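Local coordinates for hypothetical protein aq_1447 (Aquifex aeolicus, PDB 1YVU), which cleaves RNA targets that are complementary to a short single-stranded DNA guide, acting as a metal-dependent endonuclease of the argonaute family that prefers magnesium, at residues Lys349-Val354 / Gly384-Lys388; Ile357-Val361 / Ile421-Glu425; Leu471-Gln476 / Tyr667-Gln671; Leu528-Leu533 / Glu699-Trp705. All coordinates share one frame; numbering follows the deposited sequence.

Contact 1: residues Lys349-Val354 / Gly384-Lys388; sequences KDVLSV and GIKLK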
# COMPACT_ATOMS: atom_id res chain seq x y z
N LYS A 349 2.99 -31.57 -12.52
CA LYS A 349 4.28 -32.24 -12.61
C LYS A 349 4.31 -33.41 -11.61
O LYS A 349 4.48 -33.21 -10.40
CB LYS A 349 5.44 -31.26 -12.38
CG LYS A 349 6.72 -31.71 -13.07
CD LYS A 349 7.87 -30.75 -12.92
CE LYS A 349 9.13 -31.36 -13.51
NZ LYS A 349 10.28 -30.41 -13.50
N ASP A 350 4.11 -34.62 -12.14
CA ASP A 350 4.08 -35.86 -11.34
C ASP A 350 5.35 -36.17 -10.54
O ASP A 350 5.25 -36.70 -9.43
CB ASP A 350 3.59 -37.09 -12.17
CG ASP A 350 4.06 -37.10 -13.65
OD1 ASP A 350 5.25 -36.82 -13.93
OD2 ASP A 350 3.22 -37.42 -14.54
N VAL A 351 6.50 -35.75 -11.06
CA VAL A 351 7.82 -35.94 -10.43
C VAL A 351 8.50 -34.58 -10.24
O VAL A 351 8.57 -33.79 -11.19
CB VAL A 351 8.70 -36.83 -11.36
CG1 VAL A 351 10.21 -36.70 -11.06
CG2 VAL A 351 8.27 -38.26 -11.22
N LEU A 352 9.09 -34.34 -9.07
CA LEU A 352 9.77 -33.06 -8.78
C LEU A 352 11.25 -33.09 -8.32
O LEU A 352 11.67 -34.02 -7.63
CB LEU A 352 8.96 -32.29 -7.73
CG LEU A 352 7.96 -31.19 -8.04
CD1 LEU A 352 7.04 -31.49 -9.17
CD2 LEU A 352 7.17 -31.03 -6.80
N SER A 353 12.01 -32.06 -8.68
CA SER A 353 13.42 -31.94 -8.29
C SER A 353 13.53 -30.86 -7.21
O SER A 353 13.26 -29.69 -7.47
CB SER A 353 14.32 -31.63 -9.50
OG SER A 353 13.88 -30.49 -10.21
N VAL A 354 13.87 -31.29 -5.99
CA VAL A 354 13.97 -30.42 -4.81
C VAL A 354 15.37 -30.31 -4.21
O VAL A 354 16.10 -31.30 -4.19
CB VAL A 354 13.02 -30.98 -3.68
CG1 VAL A 354 13.04 -30.12 -2.42
CG2 VAL A 354 11.60 -31.08 -4.19
N GLY A 384 0.17 -38.56 -5.38
CA GLY A 384 0.61 -38.57 -6.76
C GLY A 384 1.88 -37.86 -7.14
O GLY A 384 2.46 -38.15 -8.21
N ILE A 385 2.30 -36.90 -6.32
CA ILE A 385 3.52 -36.15 -6.58
C ILE A 385 4.67 -36.73 -5.77
O ILE A 385 4.59 -36.88 -4.56
CB ILE A 385 3.38 -34.63 -6.32
CG1 ILE A 385 2.16 -34.08 -7.04
CG2 ILE A 385 4.66 -33.89 -6.80
CD1 ILE A 385 0.93 -34.03 -6.20
N LYS A 386 5.73 -37.04 -6.50
CA LYS A 386 6.92 -37.62 -5.92
C LYS A 386 8.10 -36.62 -5.91
O LYS A 386 8.46 -36.06 -6.97
CB LYS A 386 7.29 -38.89 -6.72
CG LYS A 386 6.14 -39.90 -6.83
CD LYS A 386 6.14 -40.60 -8.16
CE LYS A 386 4.79 -41.26 -8.44
NZ LYS A 386 4.78 -41.83 -9.82
N LEU A 387 8.62 -36.33 -4.71
CA LEU A 387 9.80 -35.47 -4.60
C LEU A 387 11.02 -36.36 -4.73
O LEU A 387 11.07 -37.46 -4.18
CB LEU A 387 9.90 -34.75 -3.26
CG LEU A 387 8.80 -33.91 -2.67
CD1 LEU A 387 9.47 -32.99 -1.67
CD2 LEU A 387 8.09 -33.13 -3.72
N LYS A 388 11.95 -35.89 -5.54
CA LYS A 388 13.22 -36.55 -5.80
C LYS A 388 14.27 -35.53 -5.39
O LYS A 388 14.44 -34.50 -6.07
CB LYS A 388 13.35 -36.92 -7.28
CG LYS A 388 12.43 -38.04 -7.71
CD LYS A 388 12.74 -38.52 -9.11
CE LYS A 388 12.02 -39.84 -9.37
NZ LYS A 388 12.13 -40.23 -10.80
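Leu352 lays its CD2 methyl over two neighbours at once, meeting CG2 of Ile385 at 3.8 Å and, at a similar spacing, CD2 of Leu387, its bridge partner in the adjacent strand. The row continues through Val354, whose CG2 methyl reaches CD1 of Leu387 at 3.8 Å. Since Val354 keeps CG1 anti to its backbone N (chi1 -179°), it is CG2, beside that nitrogen, that turns to the leucine. On the other face Val351 and Lys388 pair differently: CG1 of Val351 rests against the aliphatic part of the lysine, with CD of Lys388 3.7 Å away, while the chain of Lys388 runs on extended beyond CG. Between the two faces runs a parallel ladder. Leu352 bonds through both its N and its O, the N giving to Lys386 O at 2.8 Å and the O taking the N-H of Lys388 at 2.8 Å. The bond from Lys386 N to Asp350 O precedes these, and that from Val354 N to Lys388 O follows, its donor well above the carbonyl plane. Helix 368-381 packs on Leu387, and Lys349 forms a salt bridge with Asp418. The chemistry thus divides by face in this edge pair of the Mid-domain sheet: branched aliphatic groups fill the side bearing Leu352 and Leu387, whereas the side bearing Val351 and Lys388 covers hydrocarbon with a lysine whose charged end can stay near solvent.

Contact 2: residues Ile357-Val361 / Ile421-Glu425; sequences ISVSV and IVFLE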
# COMPACT_ATOMS: atom_id res chain seq x y z
N ILE A 357 17.83 -27.24 2.50
CA ILE A 357 18.80 -26.48 3.28
C ILE A 357 18.44 -26.52 4.74
O ILE A 357 17.29 -26.31 5.09
CB ILE A 357 18.96 -24.94 2.88
CG1 ILE A 357 19.45 -24.78 1.46
CG2 ILE A 357 19.97 -24.17 3.80
CD1 ILE A 357 18.35 -24.63 0.54
N SER A 358 19.44 -26.72 5.58
CA SER A 358 19.22 -26.71 7.00
C SER A 358 20.24 -25.82 7.62
O SER A 358 21.40 -25.81 7.27
CB SER A 358 19.31 -28.09 7.60
OG SER A 358 20.57 -28.60 7.26
N VAL A 359 19.71 -25.02 8.52
CA VAL A 359 20.41 -24.05 9.32
C VAL A 359 20.28 -24.66 10.71
O VAL A 359 19.17 -24.71 11.29
CB VAL A 359 19.65 -22.75 9.14
CG1 VAL A 359 19.71 -21.87 10.36
CG2 VAL A 359 20.13 -22.08 7.88
N SER A 360 21.40 -25.15 11.22
CA SER A 360 21.40 -25.83 12.51
C SER A 360 22.38 -25.27 13.53
O SER A 360 23.20 -24.40 13.20
CB SER A 360 21.68 -27.33 12.32
OG SER A 360 21.41 -27.77 11.00
N VAL A 361 22.29 -25.79 14.76
CA VAL A 361 23.14 -25.42 15.89
C VAL A 361 23.90 -26.67 16.44
O VAL A 361 25.13 -26.83 16.25
CB VAL A 361 22.30 -24.73 17.04
CG1 VAL A 361 23.09 -24.63 18.37
CG2 VAL A 361 21.90 -23.32 16.60
N ILE A 421 13.42 -26.66 -0.18
CA ILE A 421 12.90 -26.72 1.17
C ILE A 421 13.98 -26.31 2.16
O ILE A 421 15.03 -26.92 2.21
CB ILE A 421 12.31 -28.10 1.52
CG1 ILE A 421 11.27 -28.52 0.45
CG2 ILE A 421 11.65 -28.05 2.91
CD1 ILE A 421 10.49 -29.83 0.73
N VAL A 422 13.70 -25.27 2.94
CA VAL A 422 14.65 -24.77 3.93
C VAL A 422 14.17 -24.90 5.37
O VAL A 422 13.11 -24.39 5.73
CB VAL A 422 15.00 -23.25 3.69
CG1 VAL A 422 16.14 -22.77 4.66
CG2 VAL A 422 15.39 -22.99 2.23
N PHE A 423 15.01 -25.53 6.19
CA PHE A 423 14.75 -25.70 7.61
C PHE A 423 15.63 -24.71 8.38
O PHE A 423 16.86 -24.87 8.40
CB PHE A 423 15.08 -27.12 8.08
CG PHE A 423 14.25 -28.19 7.49
CD1 PHE A 423 14.76 -28.98 6.43
CD2 PHE A 423 12.99 -28.51 8.03
CE1 PHE A 423 14.03 -30.10 5.93
CE2 PHE A 423 12.24 -29.63 7.54
CZ PHE A 423 12.77 -30.43 6.48
N LEU A 424 15.03 -23.68 8.97
CA LEU A 424 15.79 -22.67 9.73
C LEU A 424 15.74 -22.91 11.23
O LEU A 424 14.71 -23.35 11.73
CB LEU A 424 15.29 -21.27 9.44
CG LEU A 424 15.34 -20.66 8.05
CD1 LEU A 424 14.71 -19.31 8.18
CD2 LEU A 424 16.76 -20.52 7.53
N GLU A 425 16.83 -22.58 11.94
CA GLU A 425 16.88 -22.75 13.39
C GLU A 425 16.20 -21.60 14.12
O GLU A 425 16.45 -20.45 13.80
CB GLU A 425 18.32 -22.89 13.88
CG GLU A 425 18.43 -23.40 15.35
CD GLU A 425 17.98 -24.85 15.58
OE1 GLU A 425 18.14 -25.71 14.69
OE2 GLU A 425 17.46 -25.13 16.67
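Ile357, Val359 and Glu425 give up the most surface where strand 351-360 runs beside strand 419-424, the two directions only 4° apart. Ile357 lies side by side with Val422, pointing the same way, and its CD1 meets CG2 of Val422 at 3.8 Å. Its backbone is bonded at both ends: Ile357 N donates to Ile421 O in the carbonyl plane, and Ile357 O accepts from Phe423 N in a nearly straight bond (172° at the hydrogen). With only an alanine methyl at Val422, the end of Ile357 is likely to lose its neighbour across the strands and turn more easily. Val359 takes up the ladder, its N bonding to Phe423 O at 2.9 Å. Its two methyls part company: CG2 packs on CD2 of Leu424 at 3.7 Å, while CG1 lies 3.9 Å from CB of Glu425. Glu425 belongs to the exposed end; with its CG anti to the backbone N (chi1 -167°), that atom lies 3.7 Å from CG2 of the poorly ordered Val361, and its carboxylate has a long, weak ion pair with Lys369. Helix 368-381 covers the Phe423 face, and helix 402-411 reaches Val359 and Leu424 from the other. Parallel strands joined through helices, in the order 386-396, 351-360, 419-424, 454-457, are typical of the Rossmann-like fold of argonaute Mid domains.

Contact 3: residues Leu471-Gln476 / Tyr667-Gln671; sequences LNVAEQ and YSSFQ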
# COMPACT_ATOMS: atom_id res chain seq x y z
N LEU A 471 0.24 -30.68 7.17
CA LEU A 471 -0.86 -30.25 6.31
C LEU A 471 -0.66 -28.85 5.77
O LEU A 471 -0.79 -28.63 4.54
CB LEU A 471 -2.21 -30.38 7.01
CG LEU A 471 -2.66 -31.85 7.05
CD1 LEU A 471 -3.82 -32.00 7.95
CD2 LEU A 471 -3.01 -32.39 5.69
N ASN A 472 -0.27 -27.93 6.66
CA ASN A 472 -0.01 -26.53 6.32
C ASN A 472 0.99 -26.51 5.18
O ASN A 472 0.70 -25.98 4.09
CB ASN A 472 0.52 -25.77 7.54
CG ASN A 472 0.63 -24.25 7.31
OD1 ASN A 472 1.19 -23.78 6.31
ND2 ASN A 472 0.13 -23.47 8.27
N VAL A 473 2.05 -27.29 5.36
CA VAL A 473 3.13 -27.39 4.39
C VAL A 473 2.67 -28.03 3.07
O VAL A 473 2.92 -27.48 2.00
CB VAL A 473 4.35 -28.11 5.05
CG1 VAL A 473 5.41 -28.53 4.04
CG2 VAL A 473 4.97 -27.19 6.11
N ALA A 474 1.93 -29.15 3.19
CA ALA A 474 1.40 -29.93 2.07
C ALA A 474 0.67 -29.07 1.05
O ALA A 474 1.10 -28.98 -0.10
CB ALA A 474 0.44 -31.02 2.59
N GLU A 475 -0.36 -28.37 1.55
CA GLU A 475 -1.23 -27.45 0.79
C GLU A 475 -0.43 -26.40 0.03
O GLU A 475 -0.71 -26.13 -1.13
CB GLU A 475 -2.20 -26.75 1.77
CG GLU A 475 -3.14 -25.67 1.18
CD GLU A 475 -3.89 -24.85 2.24
OE1 GLU A 475 -3.29 -24.47 3.28
OE2 GLU A 475 -5.08 -24.56 2.01
N GLN A 476 0.60 -25.87 0.70
CA GLN A 476 1.46 -24.83 0.13
C GLN A 476 2.47 -25.29 -0.92
O GLN A 476 2.71 -24.57 -1.88
CB GLN A 476 2.19 -24.09 1.22
CG GLN A 476 1.41 -23.04 1.87
CD GLN A 476 2.30 -22.26 2.79
OE1 GLN A 476 2.55 -22.66 3.93
NE2 GLN A 476 2.86 -21.16 2.27
N TYR A 667 -4.14 -20.31 -1.27
CA TYR A 667 -3.91 -21.59 -0.61
C TYR A 667 -3.22 -21.54 0.74
O TYR A 667 -2.25 -22.25 0.99
CB TYR A 667 -3.15 -22.54 -1.55
CG TYR A 667 -3.79 -22.68 -2.90
CD1 TYR A 667 -3.37 -21.90 -3.98
CD2 TYR A 667 -4.81 -23.60 -3.11
CE1 TYR A 667 -3.95 -22.04 -5.26
CE2 TYR A 667 -5.41 -23.75 -4.38
CZ TYR A 667 -4.96 -22.97 -5.45
OH TYR A 667 -5.45 -23.16 -6.71
N SER A 668 -3.71 -20.65 1.59
CA SER A 668 -3.15 -20.50 2.92
C SER A 668 -4.34 -20.61 3.86
O SER A 668 -4.96 -19.60 4.24
CB SER A 668 -2.45 -19.15 3.02
OG SER A 668 -1.93 -18.94 4.32
N SER A 669 -4.70 -21.85 4.16
CA SER A 669 -5.85 -22.13 5.01
C SER A 669 -5.69 -21.89 6.50
O SER A 669 -6.66 -21.61 7.21
CB SER A 669 -6.28 -23.57 4.81
OG SER A 669 -5.22 -24.51 4.88
N PHE A 670 -4.46 -21.99 6.95
CA PHE A 670 -4.13 -21.85 8.36
C PHE A 670 -3.72 -20.43 8.69
O PHE A 670 -3.76 -20.00 9.84
CB PHE A 670 -3.07 -22.90 8.72
CG PHE A 670 -3.51 -24.32 8.41
CD1 PHE A 670 -3.18 -24.92 7.19
CD2 PHE A 670 -4.35 -25.03 9.29
CE1 PHE A 670 -3.68 -26.21 6.83
CE2 PHE A 670 -4.86 -26.32 8.95
CZ PHE A 670 -4.51 -26.90 7.71
N GLN A 671 -3.40 -19.68 7.65
CA GLN A 671 -2.99 -18.29 7.78
C GLN A 671 -3.90 -17.41 6.91
O GLN A 671 -4.57 -17.91 6.01
CB GLN A 671 -1.50 -18.14 7.40
CG GLN A 671 -0.55 -18.55 8.53
CD GLN A 671 0.92 -18.60 8.11
OE1 GLN A 671 1.39 -17.77 7.31
NE2 GLN A 671 1.65 -19.58 8.67
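With CG anti to its backbone N (chi1 176°) and the chain extended beyond it, Glu475 stretches straight out from helix 466-480 to the loop at Ser669, whose own hydroxyl, at chi1 49°, is folded back between its backbone N and carbonyl carbon to meet it. The two torsions converge on a single carboxylate oxygen. OE1 of Glu475 accepts the backbone N-H of Ser669 at 3.1 Å, almost linearly (168°), and also the hydroxyl OG of Ser669, in a bond whose modelled shortness is doubtful at this resolution. Both donors come on the syn side, yet from opposite faces of the carboxylate plane, so the oxygen is held from both faces. The other oxygen, OE2, is hydrogen-bonded to the hydroxyl of Tyr486, which is likely to limit rotation of the group. One turn back along the helix, Phe670 rests on the backbone and root of Asn472: CD1 of the ring lies 3.7 Å from CA of Asn472 and 3.8 Å from its CB. Leu471 adds an apolar touch, its CB 4.2 Å from CZ of Phe670. Further along, CG of Glu475 passes 3.5 Å from Tyr667 O, and the Tyr667 hydroxyl bonds to the backbone O of Tyr486. Within the PIWI domain, then, a buried acid on a helix serves as acceptor for a loop without regular structure. If ionised, its charge is probably stabilised by neutral partners rather than by a counter-charge among these bonds.

Contact 4: residues Leu528-Leu533 / Glu699-Trp705; sequences LVRYYL and EGDIMYW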
# COMPACT_ATOMS: atom_id res chain seq x y z
N LEU A 528 -4.74 -20.55 -11.98
CA LEU A 528 -3.79 -19.74 -12.73
C LEU A 528 -3.58 -20.19 -14.17
O LEU A 528 -3.02 -21.26 -14.45
CB LEU A 528 -2.44 -19.64 -11.99
CG LEU A 528 -1.41 -18.64 -12.56
CD1 LEU A 528 -1.83 -17.16 -12.28
CD2 LEU A 528 -0.04 -18.92 -12.02
N VAL A 529 -4.01 -19.33 -15.08
CA VAL A 529 -3.84 -19.61 -16.48
C VAL A 529 -2.38 -19.27 -16.83
O VAL A 529 -1.65 -20.18 -17.20
CB VAL A 529 -4.84 -18.84 -17.35
CG1 VAL A 529 -4.62 -19.19 -18.83
CG2 VAL A 529 -6.25 -19.20 -16.94
N ARG A 530 -1.95 -18.01 -16.68
CA ARG A 530 -0.56 -17.62 -16.97
C ARG A 530 -0.23 -16.34 -16.27
O ARG A 530 -1.13 -15.56 -16.01
CB ARG A 530 -0.31 -17.27 -18.44
CG ARG A 530 -0.22 -18.36 -19.48
CD ARG A 530 0.81 -19.43 -19.28
NE ARG A 530 0.31 -20.65 -19.93
CZ ARG A 530 0.97 -21.35 -20.84
NH1 ARG A 530 2.20 -21.00 -21.23
NH2 ARG A 530 0.36 -22.38 -21.44
N TYR A 531 1.06 -16.13 -15.99
CA TYR A 531 1.54 -14.86 -15.43
C TYR A 531 2.49 -14.28 -16.46
O TYR A 531 3.02 -15.02 -17.30
CB TYR A 531 2.25 -14.97 -14.05
CG TYR A 531 3.53 -15.80 -13.92
CD1 TYR A 531 4.78 -15.34 -14.43
CD2 TYR A 531 3.52 -17.02 -13.24
CE1 TYR A 531 5.99 -16.10 -14.26
CE2 TYR A 531 4.71 -17.79 -13.06
CZ TYR A 531 5.94 -17.33 -13.57
OH TYR A 531 7.06 -18.09 -13.35
N TYR A 532 2.76 -12.99 -16.35
CA TYR A 532 3.70 -12.35 -17.26
C TYR A 532 4.44 -11.24 -16.53
O TYR A 532 3.86 -10.24 -16.08
CB TYR A 532 3.01 -11.86 -18.53
CG TYR A 532 3.94 -11.49 -19.67
CD1 TYR A 532 4.81 -12.45 -20.27
CD2 TYR A 532 3.97 -10.17 -20.15
CE1 TYR A 532 5.69 -12.08 -21.34
CE2 TYR A 532 4.84 -9.79 -21.22
CZ TYR A 532 5.69 -10.74 -21.80
OH TYR A 532 6.55 -10.31 -22.80
N LEU A 533 5.73 -11.47 -16.42
CA LEU A 533 6.61 -10.55 -15.74
C LEU A 533 7.62 -10.00 -16.74
O LEU A 533 8.39 -10.77 -17.31
CB LEU A 533 7.29 -11.32 -14.62
CG LEU A 533 8.25 -10.68 -13.63
CD1 LEU A 533 7.67 -9.42 -13.03
CD2 LEU A 533 8.57 -11.70 -12.53
N GLU A 699 7.16 -15.71 -18.61
CA GLU A 699 5.80 -16.16 -18.60
C GLU A 699 5.82 -17.51 -17.88
O GLU A 699 6.78 -18.28 -17.99
CB GLU A 699 5.35 -16.32 -20.06
CG GLU A 699 3.87 -16.53 -20.26
CD GLU A 699 3.54 -17.07 -21.63
OE1 GLU A 699 3.90 -16.44 -22.64
OE2 GLU A 699 2.88 -18.13 -21.68
N GLY A 700 4.77 -17.81 -17.13
CA GLY A 700 4.71 -19.08 -16.43
C GLY A 700 3.29 -19.40 -16.10
O GLY A 700 2.39 -18.69 -16.49
N ASP A 701 3.12 -20.44 -15.29
CA ASP A 701 1.82 -20.94 -14.90
C ASP A 701 1.90 -21.53 -13.49
O ASP A 701 1.02 -22.27 -13.05
CB ASP A 701 1.40 -22.03 -15.90
CG ASP A 701 2.47 -23.12 -16.09
OD1 ASP A 701 3.63 -22.91 -15.68
OD2 ASP A 701 2.14 -24.18 -16.65
N ILE A 702 2.96 -21.14 -12.79
CA ILE A 702 3.28 -21.59 -11.43
C ILE A 702 3.11 -20.43 -10.46
O ILE A 702 3.48 -19.29 -10.78
CB ILE A 702 4.78 -22.08 -11.39
CG1 ILE A 702 4.99 -23.29 -12.28
CG2 ILE A 702 5.22 -22.48 -10.02
CD1 ILE A 702 6.31 -23.22 -13.04
N MSE A 703 2.55 -20.70 -9.29
CA MSE A 703 2.43 -19.65 -8.29
C MSE A 703 3.67 -19.76 -7.38
O MSE A 703 3.56 -20.13 -6.20
CB MSE A 703 1.11 -19.77 -7.53
CG MSE A 703 -0.14 -19.56 -8.38
SE MSE A 703 -1.89 -19.48 -7.44
CE MSE A 703 -1.72 -17.75 -6.55
N TYR A 704 4.83 -19.37 -7.92
CA TYR A 704 6.11 -19.50 -7.20
C TYR A 704 6.38 -18.62 -5.96
O TYR A 704 7.33 -18.88 -5.18
CB TYR A 704 7.30 -19.42 -8.18
CG TYR A 704 7.55 -18.05 -8.74
CD1 TYR A 704 8.38 -17.13 -8.06
CD2 TYR A 704 6.91 -17.63 -9.92
CE1 TYR A 704 8.56 -15.84 -8.53
CE2 TYR A 704 7.10 -16.31 -10.42
CZ TYR A 704 7.92 -15.43 -9.70
OH TYR A 704 8.14 -14.16 -10.16
N TRP A 705 5.56 -17.59 -5.79
CA TRP A 705 5.71 -16.63 -4.69
C TRP A 705 5.15 -17.06 -3.33
O TRP A 705 5.63 -16.63 -2.27
CB TRP A 705 5.11 -15.30 -5.14
CG TRP A 705 3.74 -15.40 -5.81
CD1 TRP A 705 2.52 -15.35 -5.18
CD2 TRP A 705 3.46 -15.61 -7.20
NE1 TRP A 705 1.51 -15.52 -6.09
CE2 TRP A 705 2.05 -15.68 -7.34
CE3 TRP A 705 4.26 -15.75 -8.35
CZ2 TRP A 705 1.40 -15.89 -8.58
CZ3 TRP A 705 3.61 -15.97 -9.62
CH2 TRP A 705 2.19 -16.04 -9.71
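Tyr531 and Gly700 form an antiparallel hydrogen-bonded pair, Tyr531 N to Gly700 O at 2.9 Å and Gly700 N to Tyr531 O at 3.3 Å. The Tyr531 side chain, turned by chi1 of 62° between its own N and carbonyl carbon, swings directly over the glycine, and Gly700 CA sits 3.7 Å from the ring centroid, a CH-pi contact over the face. On the opposite face Tyr704 and Trp705 present their edges in offset edge-to-face pairs, with planes at 62° and 70° to the tyrosine. This aromatic cluster fastens the C-terminal segment to the RNase H fold of the PIWI domain, where strand 697-700 flanks strand 528-536, which carries a classic beta bulge at Val529 and Arg530 opposite Ile521. Replacing Tyr531 by a leucine would probably cost Gly700 its CH-pi contact and leave the edges of Tyr704 and Trp705 without the ring face they meet. Beside the cluster, Leu528 CD2 packs on CG of the selenomethionine Met703 at 3.7 Å. On the other side of the strands, Arg530 NH1 makes a salt bridge with Glu699 OE2 at 3.0 Å, weak as a hydrogen bond, and Glu699 CB lies at the edge of the Tyr532 ring.

Contacts 1 and 2 belong to one parallel sheet of the Mid domain and share strand 351-360; they meet where Val354 and Leu387 pack on Ile421. Contact 2 lies mostly in the interior, with solvent at its Glu425 end, whereas contact 1 sits at the sheet margin and exposes its lysines. Contacts 3 and 4 are both partly buried and lie in the PIWI domain, touching through Tyr667 and the selenium of Met703. Their chemistry is less uniform: contact 3 relies on a buried carboxylate without strand pairing, while contact 4 combines an antiparallel ladder, aromatic edges and a salt bridge. The side chain of Leu533 in contact 4 is about 9 Å from that of metal-binding Asp502.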